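Local coordinates for protein glutathione S-transferase (Pseudomonas fluorescens, PDB 3M3M) that binds glutathione and probably acts as a glutathione transferase, joining the thiol of glutathione to electrophilic substrates, at residues I108-F113 and E122-E127; Y151-G154 and I159-I162; A166-A171 and P182-W187. One frame throughout, in Å; residues are numbered along the deposited sequence.

Interaction 1. Residues I108-F113 and E122-E127; sequences IAVARF and EERREE
The all-helical C-terminal domain of a glutathione transferase opens with a pair of long antiparallel helices, and near the connection between them V110 and F113 of helix 87-117 meet R124 and E127 at the start of the next long helix, 125-146. The contact is small and lies at the surface, and it illustrates how an ion pair can serve as the packing surface for apolar neighbours. Within 122-127 the guanidinium of R124 grips the E127 carboxylate side-on: NE donates to OE1 at 3.1 Å, and NH2 donates to OE2 at 2.9 Å in a nearly straight bond (169°). E127 is extended beyond CG, whereas R124 bends at its third torsion (chi3 78°), and that bend folds the guanidinium back toward the carboxylate. An acidic side chain in the first turn of a helix would also be expected to interact favourably with the helix dipole. The methyl CG1 of V110 lies against the joined pair, 4.1 Å from R124 NH2 and also 4.1 Å from E127 OE2, crossing both side chains at about a right angle. V110 also touches L131 of helix 125-146. With NE and NH2 engaged by the glutamate, NH1 is the nitrogen turned to F113, and it also forms a salt bridge with E118. I114, from helix 87-117, packs against both R124 and E127. An alanine in place of R124 is likely to leave the carboxylates of E127 and E118 without their shared cation and to uncover one border of the F113 ring. That ring, which also meets the ring of Y117, is approached at its edge and not over a face: R124 NH1 lies near the ring plane, 3.8 Å from F113 CE2, with ring and guanidinium planes 62° apart.

Interaction 2. Residues Y151-G154 and I159-I162; sequences YLVG and IADI
L152 and D161 make the one direct hydrogen bond between the loop 151-154 and the first turn of helix 159-168. The backbone N of L152 donates to D161 OD1 at 2.8 Å, almost straight (166°), using the syn lone pair of that oxygen. The leucine side chain runs antiparallel to that of the aspartate, with CG 3.6 Å from OD1, and its CD1 reaches the A160 backbone, 3.8 Å from A160 O. Y151 also meets the carboxylate. Its CB is 3.5 Å from OD2, its CD1 is 3.7 Å from D161 CG, and its ring plane is turned 67° from the carboxylate. A160 CB meets V153 CG2 at 4.4 Å, which extends the apolar part of the contact. The second carboxylate oxygen reaches the loop through a water: water 1 accepts from V153 N at 2.9 Å and is hydrogen-bonded to D161 OD2, so two successive loop amides are tied to one carboxylate, the first directly and the second by way of water. D161 CG is anti to its own carbonyl carbon (chi1 -59°), and the carboxylate is thereby swung back along the helix start, where OD2 also accepts from S158 N. In return S158 OG is bonded to A160 N. This reciprocal pattern in a Ser-X-X-Asp sequence is consistent with the N-capping box familiar at the start of this helix in glutathione transferases. W187 NE1 is a further donor to OD1. A carboxylate buried among several donors is likely to be stabilised as the anion. Farther out, W96 of helix 87-117 touches both V153 and A160, while the ring of Y157 meets that of Y151. The loop is also closed on itself by Y151 N bonding to G154 O.

Interaction 3. Residues A166-A171 and P182-W187; sequences AYTHVA and PGIQAW
Apolar contact alone joins T168 to I184 and W187, and it rests on a single methyl group. T168 CG2 meets I184 CG2 at 3.6 Å, the two side chains crossing at about a right angle, and the same methyl comes to the edge of the indole near its plane, 4.3 Å from W187 CZ3. Placing CG2 anti to the backbone N sends the methyl out to these partners, while OG1, beside that N (chi1 -58°), turns back along its own helix and bonds to L164 O. L139 of helix 125-146 also packs on I184.

The polar bonds stay within each segment or reach other helices. H169 ND1 donates to A166 O at 2.8 Å, well bent (131°) and from above the carbonyl plane. V170 CG1 lies over the rim of one face of the imidazole, which also stacks with Y165. At the other segment, the amides of G183 and I184 are taken up by the carboxylate of E143.

A type I beta turn runs from T168 to A171. The whole is the buried packing of helix 182-192 on helix 159-168 in the helical C-terminal domain of the glutathione transferase fold.

Overall arrangement
Helix 159-168 connects the three contacts: its first turn belongs to interaction 2, its far end to interaction 3, whose Y167 also packs against interaction 1. Interactions 2 and 3, with centres 12 Å apart, are joined by W187 NE1 bonding to D161 OD1 at 2.9 Å, so the aspartate that holds the loop 151-154 also holds helix 182-192. Interactions 1 and 3 touch where A109 CB packs on Y167 CE1 at 3.5 Å. Y167 contacts the bound glutathione, and the F113 side chain lies about 8 Å from that ligand, whereas T168 is about 14 Å away. Interactions 1 and 2 do not touch; their centres are 27 Å apart.

Interaction 1. Residues I108-F113 and E122-E127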
loop_
_atom_site.group_PDB
_atom_site.type_symbol
_atom_site.label_atom_id
_atom_site.label_comp_id
_atom_site.label_asym_id
_atom_site.label_seq_id
_atom_site.Cartn_x
_atom_site.Cartn_y
_atom_site.Cartn_z
ATOM N N ILE A 108 10.492 1.157 -3.464
ATOM C CA ILE A 108 10.297 -0.087 -2.700
ATOM C C ILE A 108 9.562 -1.065 -3.580
ATOM O O ILE A 108 10.035 -2.178 -3.735
ATOM C CB ILE A 108 9.584 0.101 -1.348
ATOM C CG1 ILE A 108 10.259 1.253 -0.513
ATOM C CG2 ILE A 108 9.397 -1.274 -0.637
ATOM C CD1 ILE A 108 11.676 0.968 -0.050
ATOM N N ALA A 109 8.471 -0.659 -4.201
ATOM C CA ALA A 109 7.665 -1.617 -4.971
ATOM C C ALA A 109 8.422 -2.073 -6.229
ATOM O O ALA A 109 8.361 -3.254 -6.572
ATOM C CB ALA A 109 6.284 -1.009 -5.421
ATOM N N VAL A 110 9.095 -1.144 -6.918
ATOM C CA VAL A 110 9.760 -1.514 -8.167
ATOM C C VAL A 110 11.012 -2.381 -7.884
ATOM O O VAL A 110 11.300 -3.330 -8.639
ATOM C CB VAL A 110 10.048 -0.251 -9.047
ATOM C CG1 VAL A 110 10.704 -0.611 -10.412
ATOM C CG2 VAL A 110 8.710 0.444 -9.367
ATOM N N ALA A 111 11.739 -2.079 -6.803
ATOM C CA ALA A 111 12.904 -2.976 -6.463
ATOM C C ALA A 111 12.388 -4.390 -6.209
ATOM O O ALA A 111 13.011 -5.408 -6.603
ATOM C CB ALA A 111 13.615 -2.450 -5.207
ATOM N N ARG A 112 11.288 -4.473 -5.460
ATOM C CA ARG A 112 10.695 -5.819 -5.164
ATOM C C ARG A 112 10.263 -6.465 -6.488
ATOM O O ARG A 112 10.431 -7.668 -6.679
ATOM C CB ARG A 112 9.490 -5.613 -4.227
ATOM C CG ARG A 112 8.549 -6.885 -4.194
ATOM C CD ARG A 112 7.616 -6.734 -2.948
ATOM N NE ARG A 112 6.654 -7.876 -2.835
ATOM C CZ ARG A 112 5.465 -7.947 -3.429
ATOM N NH1 ARG A 112 5.071 -6.975 -4.269
ATOM N NH2 ARG A 112 4.593 -8.924 -3.120
ATOM N N PHE A 113 9.678 -5.704 -7.410
ATOM C CA PHE A 113 9.298 -6.313 -8.720
ATOM C C PHE A 113 10.524 -6.858 -9.441
ATOM O O PHE A 113 10.538 -8.023 -9.851
ATOM C CB PHE A 113 8.577 -5.327 -9.622
ATOM C CG PHE A 113 8.187 -5.929 -10.925
ATOM C CD1 PHE A 113 7.114 -6.788 -11.003
ATOM C CD2 PHE A 113 8.935 -5.624 -12.093
ATOM C CE1 PHE A 113 6.752 -7.333 -12.237
ATOM C CE2 PHE A 113 8.585 -6.223 -13.307
ATOM C CZ PHE A 113 7.520 -7.073 -13.361
ATOM N N GLU A 122 20.578 -8.959 -14.659
ATOM C CA GLU A 122 21.725 -8.039 -14.821
ATOM C C GLU A 122 21.396 -6.747 -15.505
ATOM O O GLU A 122 21.949 -5.714 -15.123
ATOM C CB GLU A 122 22.888 -8.721 -15.583
ATOM C CG GLU A 122 23.738 -9.467 -14.594
ATOM C CD GLU A 122 24.307 -8.596 -13.424
ATOM O OE1 GLU A 122 25.016 -7.575 -13.681
ATOM O OE2 GLU A 122 24.089 -8.966 -12.234
ATOM N N GLU A 123 20.526 -6.775 -16.508
ATOM C CA GLU A 123 20.183 -5.591 -17.299
ATOM C C GLU A 123 19.505 -4.506 -16.421
ATOM O O GLU A 123 19.357 -3.374 -16.846
ATOM C CB GLU A 123 19.217 -5.910 -18.474
ATOM C CG GLU A 123 19.528 -7.180 -19.355
ATOM C CD GLU A 123 19.128 -8.558 -18.646
ATOM O OE1 GLU A 123 20.009 -9.185 -17.958
ATOM O OE2 GLU A 123 17.943 -8.993 -18.773
ATOM N N ARG A 124 18.966 -4.907 -15.275
ATOM C CA ARG A 124 18.243 -3.942 -14.385
ATOM C C ARG A 124 19.042 -3.671 -13.114
ATOM O O ARG A 124 18.600 -2.939 -12.225
ATOM C CB ARG A 124 16.832 -4.428 -14.077
ATOM C CG ARG A 124 15.949 -4.551 -15.349
ATOM C CD ARG A 124 14.497 -4.804 -14.957
ATOM N NE ARG A 124 13.855 -3.557 -14.513
ATOM C CZ ARG A 124 12.556 -3.398 -14.329
ATOM N NH1 ARG A 124 11.714 -4.431 -14.552
ATOM N NH2 ARG A 124 12.081 -2.199 -13.919
ATOM N N ARG A 125 20.256 -4.209 -13.024
ATOM C CA ARG A 125 20.994 -4.052 -11.774
ATOM C C ARG A 125 21.336 -2.569 -11.444
ATOM O O ARG A 125 21.223 -2.169 -10.297
ATOM C CB ARG A 125 22.257 -4.917 -11.726
ATOM C CG ARG A 125 22.899 -4.824 -10.355
ATOM C CD ARG A 125 24.075 -5.798 -10.094
ATOM N NE ARG A 125 23.548 -7.100 -9.668
ATOM C CZ ARG A 125 23.124 -7.403 -8.436
ATOM N NH1 ARG A 125 23.198 -6.517 -7.429
ATOM N NH2 ARG A 125 22.623 -8.615 -8.225
ATOM N N GLU A 126 21.807 -1.805 -12.417
ATOM C CA GLU A 126 22.154 -0.399 -12.137
ATOM C C GLU A 126 20.879 0.362 -11.640
ATOM O O GLU A 126 20.937 1.152 -10.676
ATOM C CB GLU A 126 22.716 0.242 -13.413
ATOM C CG GLU A 126 22.756 1.786 -13.436
ATOM C CD GLU A 126 23.756 2.346 -14.494
ATOM O OE1 GLU A 126 24.570 1.539 -15.046
ATOM O OE2 GLU A 126 23.742 3.588 -14.726
ATOM N N GLU A 127 19.782 0.182 -12.350
ATOM C CA GLU A 127 18.434 0.740 -11.998
ATOM C C GLU A 127 18.095 0.385 -10.573
ATOM O O GLU A 127 17.709 1.260 -9.778
ATOM C CB GLU A 127 17.359 0.182 -12.925
ATOM C CG GLU A 127 15.950 0.545 -12.546
ATOM C CD GLU A 127 14.890 -0.094 -13.435
ATOM O OE1 GLU A 127 15.257 -0.839 -14.359
ATOM O OE2 GLU A 127 13.686 0.147 -13.173
#

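Interaction 2. Residues Y151-G154 and I159-I162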
loop_
_atom_site.group_PDB
_atom_site.type_symbol
_atom_site.label_atom_id
_atom_site.label_comp_id
_atom_site.label_asym_id
_atom_site.label_seq_id
_atom_site.Cartn_x
_atom_site.Cartn_y
_atom_site.Cartn_z
ATOM N N TYR A 151 2.821 5.738 15.619
ATOM C CA TYR A 151 2.242 5.586 14.239
ATOM C C TYR A 151 2.676 6.840 13.496
ATOM O O TYR A 151 3.330 7.741 14.091
ATOM C CB TYR A 151 0.715 5.501 14.270
ATOM C CG TYR A 151 0.275 4.192 14.890
ATOM C CD1 TYR A 151 0.346 2.983 14.175
ATOM C CD2 TYR A 151 -0.188 4.161 16.185
ATOM C CE1 TYR A 151 -0.064 1.755 14.782
ATOM C CE2 TYR A 151 -0.560 2.937 16.800
ATOM C CZ TYR A 151 -0.521 1.765 16.075
ATOM O OH TYR A 151 -0.982 0.586 16.681
ATOM N N LEU A 152 2.422 6.874 12.187
ATOM C CA LEU A 152 2.977 8.034 11.441
ATOM C C LEU A 152 2.324 9.317 11.850
ATOM O O LEU A 152 3.002 10.379 11.804
ATOM C CB LEU A 152 2.835 7.794 9.888
ATOM C CG LEU A 152 3.810 6.681 9.494
ATOM C CD1 LEU A 152 3.372 6.240 8.088
ATOM C CD2 LEU A 152 5.266 7.143 9.472
ATOM N N VAL A 153 1.029 9.254 12.232
ATOM C CA VAL A 153 0.306 10.440 12.641
ATOM C C VAL A 153 -0.079 10.234 14.116
ATOM O O VAL A 153 -1.106 9.599 14.415
ATOM C CB VAL A 153 -0.921 10.758 11.755
ATOM C CG1 VAL A 153 -1.664 12.048 12.216
ATOM C CG2 VAL A 153 -0.503 10.945 10.195
ATOM N N GLY A 154 0.823 10.683 15.009
ATOM C CA GLY A 154 0.554 10.583 16.439
ATOM C C GLY A 154 0.337 9.192 16.981
ATOM O O GLY A 154 1.123 8.271 16.708
ATOM N N ILE A 159 -4.947 5.356 7.937
ATOM C CA ILE A 159 -4.684 4.872 6.581
ATOM C C ILE A 159 -3.334 5.351 6.077
ATOM O O ILE A 159 -2.900 4.873 5.063
ATOM C CB ILE A 159 -5.815 5.353 5.573
ATOM C CG1 ILE A 159 -6.025 6.892 5.595
ATOM C CG2 ILE A 159 -7.151 4.640 6.024
ATOM C CD1 ILE A 159 -7.184 7.314 4.573
ATOM N N ALA A 160 -2.675 6.286 6.776
ATOM C CA ALA A 160 -1.245 6.542 6.372
ATOM C C ALA A 160 -0.386 5.331 6.706
ATOM O O ALA A 160 0.481 4.966 5.920
ATOM C CB ALA A 160 -0.661 7.755 7.137
ATOM N N ASP A 161 -0.580 4.733 7.877
ATOM C CA ASP A 161 0.212 3.510 8.220
ATOM C C ASP A 161 -0.137 2.392 7.261
ATOM O O ASP A 161 0.736 1.668 6.856
ATOM C CB ASP A 161 -0.172 3.101 9.669
ATOM C CG ASP A 161 0.119 4.238 10.683
ATOM O OD1 ASP A 161 1.286 4.608 10.903
ATOM O OD2 ASP A 161 -0.853 4.769 11.224
ATOM N N ILE A 162 -1.435 2.183 7.004
ATOM C CA ILE A 162 -1.873 1.111 6.093
ATOM C C ILE A 162 -1.176 1.344 4.704
ATOM O O ILE A 162 -0.567 0.393 4.106
ATOM C CB ILE A 162 -3.340 1.092 5.929
ATOM C CG1 ILE A 162 -4.019 0.654 7.286
ATOM C CG2 ILE A 162 -3.728 0.102 4.767
ATOM C CD1 ILE A 162 -5.511 0.918 7.314
HETATM O O HOH W 1 -1.110 7.363 11.800
#

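Interaction 3. Residues A166-A171 and P182-W187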
loop_
_atom_site.group_PDB
_atom_site.type_symbol
_atom_site.label_atom_id
_atom_site.label_comp_id
_atom_site.label_asym_id
_atom_site.label_seq_id
_atom_site.Cartn_x
_atom_site.Cartn_y
_atom_site.Cartn_z
ATOM N N ALA A 166 1.969 -1.541 3.470
ATOM C CA ALA A 166 1.726 -2.546 2.426
ATOM C C ALA A 166 3.021 -2.961 1.720
ATOM O O ALA A 166 3.257 -4.176 1.594
ATOM C CB ALA A 166 0.650 -2.038 1.385
ATOM N N TYR A 167 3.845 -2.021 1.234
ATOM C CA TYR A 167 5.068 -2.452 0.663
ATOM C C TYR A 167 6.210 -2.469 1.704
ATOM O O TYR A 167 7.178 -3.205 1.483
ATOM C CB TYR A 167 5.494 -1.480 -0.479
ATOM C CG TYR A 167 4.702 -1.839 -1.749
ATOM C CD1 TYR A 167 5.056 -2.986 -2.501
ATOM C CD2 TYR A 167 3.716 -0.973 -2.196
ATOM C CE1 TYR A 167 4.315 -3.299 -3.709
ATOM C CE2 TYR A 167 3.021 -1.240 -3.411
ATOM C CZ TYR A 167 3.339 -2.381 -4.150
ATOM O OH TYR A 167 2.560 -2.670 -5.332
ATOM N N THR A 168 6.143 -1.615 2.704
ATOM C CA THR A 168 7.335 -1.663 3.608
ATOM C C THR A 168 7.486 -3.076 4.240
ATOM O O THR A 168 8.603 -3.541 4.390
ATOM C CB THR A 168 7.256 -0.608 4.696
ATOM O OG1 THR A 168 7.143 0.706 4.098
ATOM C CG2 THR A 168 8.567 -0.606 5.567
ATOM N N HIS A 169 6.396 -3.693 4.625
ATOM C CA HIS A 169 6.484 -5.007 5.278
ATOM C C HIS A 169 7.133 -6.095 4.395
ATOM O O HIS A 169 7.577 -7.111 4.982
ATOM C CB HIS A 169 5.109 -5.436 5.869
ATOM C CG HIS A 169 4.309 -6.319 4.974
ATOM N ND1 HIS A 169 3.690 -5.877 3.831
ATOM C CD2 HIS A 169 3.988 -7.640 5.091
ATOM C CE1 HIS A 169 3.011 -6.868 3.272
ATOM N NE2 HIS A 169 3.208 -7.967 4.000
ATOM N N VAL A 170 7.164 -5.913 3.046
ATOM C CA VAL A 170 7.816 -6.849 2.119
ATOM C C VAL A 170 9.059 -6.194 1.452
ATOM O O VAL A 170 9.560 -6.633 0.413
ATOM C CB VAL A 170 6.821 -7.430 1.060
ATOM C CG1 VAL A 170 5.874 -8.442 1.791
ATOM C CG2 VAL A 170 6.000 -6.339 0.384
ATOM N N ALA A 171 9.615 -5.144 2.115
ATOM C CA ALA A 171 10.742 -4.429 1.504
ATOM C C ALA A 171 11.955 -5.354 1.407
ATOM O O ALA A 171 12.747 -5.201 0.477
ATOM C CB ALA A 171 11.083 -3.177 2.259
ATOM N N PRO A 182 15.084 -0.134 13.258
ATOM C CA PRO A 182 14.284 -0.687 14.341
ATOM C C PRO A 182 13.036 0.045 14.691
ATOM O O PRO A 182 12.054 -0.596 15.288
ATOM C CB PRO A 182 15.254 -0.668 15.589
ATOM C CG PRO A 182 16.338 0.386 15.137
ATOM C CD PRO A 182 16.461 0.245 13.663
ATOM N N GLY A 183 12.973 1.348 14.373
ATOM C CA GLY A 183 11.724 2.026 14.640
ATOM C C GLY A 183 10.657 1.521 13.644
ATOM O O GLY A 183 9.490 1.361 14.026
ATOM N N ILE A 184 11.053 1.369 12.376
ATOM C CA ILE A 184 10.099 0.718 11.370
ATOM C C ILE A 184 9.662 -0.689 11.817
ATOM O O ILE A 184 8.485 -1.015 11.825
ATOM C CB ILE A 184 10.655 0.705 9.987
ATOM C CG1 ILE A 184 10.835 2.200 9.550
ATOM C CG2 ILE A 184 9.680 -0.039 8.969
ATOM C CD1 ILE A 184 11.390 2.339 8.046
ATOM N N GLN A 185 10.627 -1.491 12.263
ATOM C CA GLN A 185 10.275 -2.851 12.677
ATOM C C GLN A 185 9.300 -2.813 13.842
ATOM O O GLN A 185 8.329 -3.593 13.861
ATOM C CB GLN A 185 11.570 -3.663 12.977
ATOM C CG GLN A 185 12.471 -3.887 11.833
ATOM C CD GLN A 185 13.738 -4.685 12.307
ATOM O OE1 GLN A 185 14.400 -4.286 13.295
ATOM N NE2 GLN A 185 14.093 -5.733 11.564
ATOM N N ALA A 186 9.463 -1.915 14.821
ATOM C CA ALA A 186 8.557 -1.910 15.981
ATOM C C ALA A 186 7.167 -1.406 15.555
ATOM O O ALA A 186 6.149 -1.819 16.041
ATOM C CB ALA A 186 9.136 -0.987 17.128
ATOM N N TRP A 187 7.151 -0.465 14.589
ATOM C CA TRP A 187 5.859 -0.042 14.018
ATOM C C TRP A 187 5.151 -1.172 13.244
ATOM O O TRP A 187 3.891 -1.344 13.354
ATOM C CB TRP A 187 6.150 1.173 13.131
ATOM C CG TRP A 187 5.055 1.591 12.176
ATOM C CD1 TRP A 187 3.983 2.373 12.396
ATOM C CD2 TRP A 187 5.080 1.293 10.771
ATOM N NE1 TRP A 187 3.248 2.543 11.181
ATOM C CE2 TRP A 187 3.944 1.936 10.173
ATOM C CE3 TRP A 187 5.978 0.549 9.984
ATOM C CZ2 TRP A 187 3.646 1.844 8.752
ATOM C CZ3 TRP A 187 5.699 0.446 8.551
ATOM C CH2 TRP A 187 4.538 1.111 7.983
#